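Local coordinates for transcriptional regulatory protein RcsB (Escherichia coli, PDB 5I4C) that controls transcription of capsule, biofilm and cell-division genes as the DNA-binding response regulator of the Rcs phosphorelay, represented here by its receiver domain, at residues 5-10 with 30-35; 55-60 with 83-88. One frame throughout, in Å; residues are numbered along the deposited sequence.

Contact 1. Residues 5-10 with 30-35; sequences NVIIAD and NVVGEF
Ile8 places CG1 between its own backbone N and carbonyl carbon (chi1 62°) and then runs on extended, so that its chain lies alongside Glu34 in the same direction. Ile8 CG1 meets Glu34 CG at 3.6 Å, and the methyl CD1 goes on beside the carboxylate, whose OE2 is taken up by a salt bridge to Arg20. On the opposite face, Ile7 (chi1 -66°) turns CG2 away from its backbone N, and this methyl comes up to the edge of the Phe35 ring, in its plane, 3.5 Å from CD2. Val32 lies roughly perpendicular to Asn5, its CG1 3.6 Å from Asn5 CG. Five backbone hydrogen bonds tie the two parallel strands: Val6 N reaches Asn30 O at 2.8 Å, Val32 N to Val6 O, Ile8 N to Gly33 O and Phe35 N to Ile8 O follow, and Asp10 N closes the row on Phe35 O at 3.0 Å. Strand 29-35 is an outermost strand of the sheet within this chain, and strand 4-9 lies between it and strand 52-56. Helix 13-23, the crossover between the two strands, packs on Val6 and Ile8, while helix 38-44 packs on Ile7 and Phe35 from the other face.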
ATOM      1  N   ASN A   5      11.745 -16.850   9.232  1.00 33.54           N
ATOM      2  CA  ASN A   5      10.310 -16.725   9.399  1.00 32.80           C
ATOM      3  C   ASN A   5      10.048 -15.340   9.873  1.00 29.71           C
ATOM      4  O   ASN A   5      10.691 -14.885  10.869  1.00 28.48           O
ATOM      5  CB  ASN A   5       9.781 -17.696  10.408  1.00 35.32           C
ATOM      6  CG  ASN A   5       9.841 -19.111   9.923  1.00 38.20           C
ATOM      7  OD1 ASN A   5       9.834 -19.377   8.711  1.00 37.96           O
ATOM      8  ND2 ASN A   5       9.927 -20.036  10.861  1.00 39.34           N
ATOM      9  N   VAL A   6       9.142 -14.664   9.178  1.00 27.94           N
ATOM     10  CA  VAL A   6       8.826 -13.248   9.465  1.00 25.93           C
ATOM     11  C   VAL A   6       7.345 -13.066   9.698  1.00 24.29           C
ATOM     12  O   VAL A   6       6.514 -13.782   9.151  1.00 25.59           O
ATOM     13  CB  VAL A   6       9.406 -12.271   8.372  1.00 27.22           C
ATOM     14  CG1 VAL A   6      10.865 -12.616   7.969  1.00 27.95           C
ATOM     15  CG2 VAL A   6       8.566 -12.243   7.114  1.00 29.27           C
ATOM     16  N   ILE A   7       7.002 -12.102  10.561  1.00 24.39           N
ATOM     17  CA  ILE A   7       5.617 -11.656  10.765  1.00 25.38           C
ATOM     18  C   ILE A   7       5.567 -10.251  10.214  1.00 26.08           C
ATOM     19  O   ILE A   7       6.540  -9.494  10.386  1.00 24.62           O
ATOM     20  CB  ILE A   7       5.280 -11.631  12.275  1.00 26.62           C
ATOM     21  CG1 ILE A   7       5.285 -13.038  12.833  1.00 29.66           C
ATOM     22  CG2 ILE A   7       3.981 -10.940  12.534  1.00 27.73           C
ATOM     23  CD1 ILE A   7       4.977 -13.066  14.297  1.00 31.82           C
ATOM     24  N   ILE A   8       4.471  -9.892   9.585  1.00 25.62           N
ATOM     25  CA  ILE A   8       4.341  -8.563   9.051  1.00 27.50           C
ATOM     26  C   ILE A   8       3.133  -7.919   9.698  1.00 26.61           C
ATOM     27  O   ILE A   8       2.063  -8.561   9.826  1.00 25.23           O
ATOM     28  CB  ILE A   8       4.305  -8.549   7.508  1.00 30.30           C
ATOM     29  CG1 ILE A   8       3.129  -9.311   6.927  1.00 36.91           C
ATOM     30  CG2 ILE A   8       5.534  -9.240   6.923  1.00 30.79           C
ATOM     31  CD1 ILE A   8       3.072  -9.257   5.374  1.00 40.25           C
ATOM     32  N   ALA A   9       3.286  -6.671  10.129  1.00 24.60           N
ATOM     33  CA  ALA A   9       2.215  -6.018  10.844  1.00 25.64           C
ATOM     34  C   ALA A   9       2.044  -4.583  10.385  1.00 25.81           C
ATOM     35  O   ALA A   9       3.008  -3.796  10.347  1.00 24.92           O
ATOM     36  CB  ALA A   9       2.458  -6.084  12.343  1.00 27.14           C
ATOM     37  N   ASP A  10       0.833  -4.287   9.918  1.00 25.79           N
ATOM     38  CA  ASP A  10       0.474  -2.940   9.432  1.00 28.36           C
ATOM     39  C   ASP A  10      -1.019  -2.854   9.387  1.00 27.56           C
ATOM     40  O   ASP A  10      -1.671  -3.841   9.036  1.00 26.35           O
ATOM     41  CB  ASP A  10       1.016  -2.673   8.046  1.00 30.02           C
ATOM     42  CG  ASP A  10       0.996  -1.148   7.692  1.00 36.72           C
ATOM     43  OD1 ASP A  10       1.944  -0.437   7.966  1.00 45.87           O
ATOM     44  OD2 ASP A  10       0.047  -0.641   7.147  1.00 39.74           O
ATOM     45  N   ASN A  30       9.922 -16.845   4.787  1.00 34.31           N
ATOM     46  CA  ASN A  30       8.563 -17.333   4.927  1.00 35.39           C
ATOM     47  C   ASN A  30       7.824 -16.398   5.842  1.00 31.72           C
ATOM     48  O   ASN A  30       8.275 -16.120   6.966  1.00 30.60           O
ATOM     49  CB  ASN A  30       8.521 -18.750   5.511  1.00 38.27           C
ATOM     50  CG  ASN A  30       9.225 -19.725   4.624  1.00 44.37           C
ATOM     51  OD1 ASN A  30      10.286 -20.223   4.965  1.00 50.69           O
ATOM     52  ND2 ASN A  30       8.703 -19.918   3.429  1.00 48.12           N
ATOM     53  N   VAL A  31       6.697 -15.923   5.351  1.00 30.78           N
ATOM     54  CA  VAL A  31       5.744 -15.161   6.122  1.00 30.75           C
ATOM     55  C   VAL A  31       4.882 -16.122   6.899  1.00 30.41           C
ATOM     56  O   VAL A  31       4.120 -16.872   6.305  1.00 32.04           O
ATOM     57  CB  VAL A  31       4.870 -14.276   5.219  1.00 30.74           C
ATOM     58  CG1 VAL A  31       3.859 -13.527   6.045  1.00 30.60           C
ATOM     59  CG2 VAL A  31       5.751 -13.340   4.451  1.00 30.59           C
ATOM     60  N   VAL A  32       5.024 -16.089   8.220  1.00 29.52           N
ATOM     61  CA  VAL A  32       4.317 -16.943   9.147  1.00 30.79           C
ATOM     62  C   VAL A  32       3.131 -16.197   9.809  1.00 31.47           C
ATOM     63  O   VAL A  32       2.315 -16.815  10.504  1.00 32.43           O
ATOM     64  CB  VAL A  32       5.249 -17.609  10.197  1.00 31.35           C
ATOM     65  CG1 VAL A  32       6.325 -18.398   9.491  1.00 32.96           C
ATOM     66  CG2 VAL A  32       5.939 -16.624  11.136  1.00 30.66           C
ATOM     67  N   GLY A  33       2.992 -14.894   9.598  1.00 29.86           N
ATOM     68  CA  GLY A  33       1.815 -14.197  10.131  1.00 27.72           C
ATOM     69  C   GLY A  33       1.699 -12.799   9.635  1.00 26.66           C
ATOM     70  O   GLY A  33       2.724 -12.169   9.318  1.00 24.63           O
ATOM     71  N   GLU A  34       0.455 -12.331   9.554  1.00 25.72           N
ATOM     72  CA  GLU A  34       0.162 -10.955   9.256  1.00 28.59           C
ATOM     73  C   GLU A  34      -0.851 -10.438  10.274  1.00 27.27           C
ATOM     74  O   GLU A  34      -1.879 -11.095  10.454  1.00 27.62           O
ATOM     75  CB  GLU A  34      -0.517 -10.839   7.901  1.00 32.40           C
ATOM     76  CG  GLU A  34       0.273 -11.527   6.836  1.00 37.99           C
ATOM     77  CD  GLU A  34      -0.297 -11.225   5.452  1.00 41.91           C
ATOM     78  OE1 GLU A  34      -1.437 -10.707   5.371  1.00 49.22           O
ATOM     79  OE2 GLU A  34       0.362 -11.539   4.455  1.00 47.59           O
ATOM     80  N   PHE A  35      -0.624  -9.245  10.809  1.00 24.54           N
ATOM     81  CA  PHE A  35      -1.519  -8.603  11.740  1.00 26.21           C
ATOM     82  C   PHE A  35      -1.780  -7.146  11.414  1.00 27.85           C
ATOM     83  O   PHE A  35      -0.972  -6.502  10.737  1.00 28.26           O
ATOM     84  CB  PHE A  35      -0.835  -8.708  13.122  1.00 25.80           C
ATOM     85  CG  PHE A  35      -0.606 -10.113  13.520  1.00 26.44           C
ATOM     86  CD1 PHE A  35      -1.639 -10.825  14.083  1.00 27.55           C
ATOM     87  CD2 PHE A  35       0.614 -10.745  13.290  1.00 26.73           C
ATOM     88  CE1 PHE A  35      -1.458 -12.143  14.423  1.00 29.70           C
ATOM     89  CE2 PHE A  35       0.790 -12.095  13.593  1.00 28.27           C
ATOM     90  CZ  PHE A  35      -0.255 -12.780  14.193  1.00 29.63           C
TER

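Contact 2. Residues 55-60 with 83-88; sequences TDLSMP and IIVLTM
The Asp56 carboxylate has its OD1 3.6 Å from Leu86 O, and one water joins the two: it donates to Leu86 O at 2.6 Å, gives a weak bond to Asp56 OD1, and accepts from Leu57 N at 2.7 Å. The other oxygen, Asp56 OD2, is met from above the carboxylate plane, 59° out of it, by Ser58 N, which makes an Asx turn and steadies the rotation of the carboxylate. At the strand itself, Leu86 N likewise comes to Thr55 O from above the carbonyl plane, at 2.8 Å, whereas Thr55 N meets Ile84 O nearly head on.

Leu57 also reaches back to the neighbouring strand. Its side chain runs crosswise to Val85, with CG and CD1 both 3.6 Å from Val85 CG1 and CD2 lying by the second methyl, CG2. With chi1 at -170° the Thr55 hydroxyl swings to the carbonyl side, where OG1 donates to Asp56 O at 2.9 Å; its CG2 is left alongside the CG2 of Ile83.

Lys109 makes salt bridges to both Asp56 OD1 and Asp10 OD1, which would offset the repulsion between these two nearby carboxylates. Strands 52-56 and 82-87, joined through helix 67-77, make a right-handed beta-alpha-beta unit of the CheY-like receiver fold. Asp56, near the C-terminal edge of the central strand, is the predicted phosphoacceptor, unphosphorylated in this model, and Asp10, Asp11, Asp56, Thr87 and Lys109 match the acidic pair, phosphoacceptor, Thr/Ser and Lys of receiver domains.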
ATOM      1  N   THR A  55       7.191  -4.317  11.260  1.00 23.31           N
ATOM      2  CA  THR A  55       6.052  -3.680  11.835  1.00 25.31           C
ATOM      3  C   THR A  55       5.991  -2.150  11.627  1.00 25.13           C
ATOM      4  O   THR A  55       6.992  -1.430  11.717  1.00 25.13           O
ATOM      5  CB  THR A  55       5.907  -3.997  13.362  1.00 25.94           C
ATOM      6  OG1 THR A  55       4.628  -3.520  13.840  1.00 28.36           O
ATOM      7  CG2 THR A  55       7.011  -3.263  14.225  1.00 27.51           C
ATOM      8  N   ASP A  56       4.795  -1.677  11.324  1.00 24.83           N
ATOM      9  CA  ASP A  56       4.448  -0.261  11.409  1.00 28.47           C
ATOM     10  C   ASP A  56       4.375   0.171  12.908  1.00 28.69           C
ATOM     11  O   ASP A  56       4.141  -0.665  13.778  1.00 27.16           O
ATOM     12  CB  ASP A  56       3.083  -0.048  10.786  1.00 31.03           C
ATOM     13  CG  ASP A  56       2.777   1.409  10.563  1.00 35.93           C
ATOM     14  OD1 ASP A  56       3.474   2.084   9.785  1.00 45.26           O
ATOM     15  OD2 ASP A  56       1.843   1.875  11.174  1.00 40.18           O
ATOM     16  N   LEU A  57       4.618   1.433  13.198  1.00 30.46           N
ATOM     17  CA  LEU A  57       4.505   1.936  14.565  1.00 31.28           C
ATOM     18  C   LEU A  57       3.181   2.630  14.911  1.00 32.70           C
ATOM     19  O   LEU A  57       3.049   3.104  16.031  1.00 30.18           O
ATOM     20  CB  LEU A  57       5.636   2.887  14.813  1.00 36.06           C
ATOM     21  CG  LEU A  57       7.059   2.287  14.828  1.00 37.28           C
ATOM     22  CD1 LEU A  57       8.042   3.400  15.106  1.00 39.31           C
ATOM     23  CD2 LEU A  57       7.191   1.188  15.871  1.00 38.08           C
ATOM     24  N   SER A  58       2.214   2.658  13.988  1.00 32.45           N
ATOM     25  CA  SER A  58       0.958   3.357  14.184  1.00 36.62           C
ATOM     26  C   SER A  58      -0.346   2.544  14.110  1.00 39.16           C
ATOM     27  O   SER A  58      -1.406   3.107  13.805  1.00 44.86           O
ATOM     28  CB  SER A  58       0.862   4.481  13.118  1.00 39.33           C
ATOM     29  OG  SER A  58       1.605   5.576  13.633  1.00 44.11           O
ATOM     30  N   MET A  59      -0.320   1.292  14.458  1.00 35.77           N
ATOM     31  CA  MET A  59      -1.498   0.433  14.334  1.00 34.68           C
ATOM     32  C   MET A  59      -2.366   0.537  15.523  1.00 33.89           C
ATOM     33  O   MET A  59      -1.873   0.833  16.606  1.00 29.30           O
ATOM     34  CB  MET A  59      -1.054  -0.997  14.315  1.00 36.07           C
ATOM     35  CG  MET A  59      -0.245  -1.394  13.100  1.00 40.56           C
ATOM     36  SD  MET A  59       0.085  -3.164  13.198  1.00 41.85           S
ATOM     37  CE  MET A  59       0.922  -3.234  14.809  1.00 35.64           C
ATOM     38  N   PRO A  60      -3.651   0.190  15.383  1.00 34.11           N
ATOM     39  CA  PRO A  60      -4.504   0.076  16.612  1.00 33.84           C
ATOM     40  C   PRO A  60      -3.918  -0.945  17.588  1.00 30.49           C
ATOM     41  O   PRO A  60      -3.193  -1.849  17.156  1.00 29.75           O
ATOM     42  CB  PRO A  60      -5.859  -0.398  16.074  1.00 35.39           C
ATOM     43  CG  PRO A  60      -5.854   0.019  14.620  1.00 39.10           C
ATOM     44  CD  PRO A  60      -4.409  -0.134  14.158  1.00 37.43           C
ATOM     45  N   ILE A  83      13.561  -6.873  15.070  1.00 25.83           N
ATOM     46  CA  ILE A  83      12.493  -5.996  14.661  1.00 25.17           C
ATOM     47  C   ILE A  83      12.959  -5.050  13.565  1.00 24.99           C
ATOM     48  O   ILE A  83      14.025  -4.426  13.695  1.00 26.56           O
ATOM     49  CB  ILE A  83      12.030  -5.154  15.817  1.00 26.50           C
ATOM     50  CG1 ILE A  83      11.498  -6.025  16.917  1.00 26.54           C
ATOM     51  CG2 ILE A  83      10.951  -4.166  15.365  1.00 25.86           C
ATOM     52  CD1 ILE A  83      11.328  -5.204  18.175  1.00 28.32           C
ATOM     53  N   ILE A  84      12.220  -5.056  12.474  1.00 23.40           N
ATOM     54  CA  ILE A  84      12.281  -4.042  11.448  1.00 24.08           C
ATOM     55  C   ILE A  84      11.053  -3.169  11.523  1.00 24.69           C
ATOM     56  O   ILE A  84       9.910  -3.661  11.378  1.00 25.20           O
ATOM     57  CB  ILE A  84      12.410  -4.614  10.049  1.00 24.94           C
ATOM     58  CG1 ILE A  84      13.722  -5.398   9.932  1.00 26.82           C
ATOM     59  CG2 ILE A  84      12.393  -3.490   8.993  1.00 25.42           C
ATOM     60  CD1 ILE A  84      13.839  -6.186   8.633  1.00 29.19           C
ATOM     61  N   VAL A  85      11.306  -1.870  11.721  1.00 24.16           N
ATOM     62  CA  VAL A  85      10.265  -0.855  11.711  1.00 26.13           C
ATOM     63  C   VAL A  85      10.028  -0.327  10.285  1.00 26.14           C
ATOM     64  O   VAL A  85      10.969   0.008   9.623  1.00 26.93           O
ATOM     65  CB  VAL A  85      10.585   0.274  12.697  1.00 28.27           C
ATOM     66  CG1 VAL A  85       9.679   1.486  12.532  1.00 30.91           C
ATOM     67  CG2 VAL A  85      10.404  -0.287  14.110  1.00 28.98           C
ATOM     68  N   LEU A  86       8.761  -0.236   9.895  1.00 24.33           N
ATOM     69  CA  LEU A  86       8.300   0.407   8.668  1.00 26.75           C
ATOM     70  C   LEU A  86       7.899   1.831   8.989  1.00 28.13           C
ATOM     71  O   LEU A  86       7.061   2.043   9.880  1.00 27.61           O
ATOM     72  CB  LEU A  86       7.032  -0.312   8.131  1.00 28.69           C
ATOM     73  CG  LEU A  86       7.186  -1.784   7.745  1.00 28.83           C
ATOM     74  CD1 LEU A  86       5.830  -2.406   7.363  1.00 30.07           C
ATOM     75  CD2 LEU A  86       8.217  -1.881   6.619  1.00 30.58           C
ATOM     76  N   THR A  87       8.498   2.799   8.319  1.00 28.10           N
ATOM     77  CA  THR A  87       8.256   4.150   8.684  1.00 31.99           C
ATOM     78  C   THR A  87       7.714   4.967   7.516  1.00 33.22           C
ATOM     79  O   THR A  87       8.079   4.790   6.358  1.00 30.80           O
ATOM     80  CB  THR A  87       9.500   4.767   9.352  1.00 33.56           C
ATOM     81  OG1 THR A  87       9.088   6.001   9.892  1.00 39.87           O
ATOM     82  CG2 THR A  87      10.618   4.952   8.418  1.00 33.09           C
ATOM     83  N   MET A  88       6.812   5.863   7.823  1.00 40.05           N
ATOM     84  CA  MET A  88       6.172   6.622   6.741  1.00 48.06           C
ATOM     85  C   MET A  88       7.086   7.743   6.316  1.00 49.67           C
ATOM     86  O   MET A  88       6.869   8.335   5.282  1.00 57.79           O
ATOM     87  CB  MET A  88       4.758   7.122   7.097  1.00 55.10           C
ATOM     88  CG  MET A  88       3.684   6.881   5.979  1.00 61.60           C
ATOM     89  SD  MET A  88       4.185   6.351   4.277  1.00 59.08           S
ATOM     90  CE  MET A  88       4.089   7.893   3.332  1.00 58.06           C
TER
HETATM   91  O   HOH W   1       5.696   3.407  11.662  1.00 44.62           O

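Both contacts pair parallel strands of one sheet, each closing its own beta-alpha-beta unit, and their centres lie about 12 Å apart. Contact 2 is buried and nearer the middle of the domain; contact 1 reaches an outermost strand and is only partly buried. Contact 1 has the longer ladder of backbone bonds, with polar and apolar side chains mixed along it, while contact 2 has just two direct strand bonds and then opens into a water-bridged acidic site. Strands 4-9 and 52-56 are neighbours, so the two join directly: Ala9 O and Asp56 N are 2.9 Å apart, a probable hydrogen bond. The contacts meet at the acidic site, where Lys109 bridges Asp10 and Asp56.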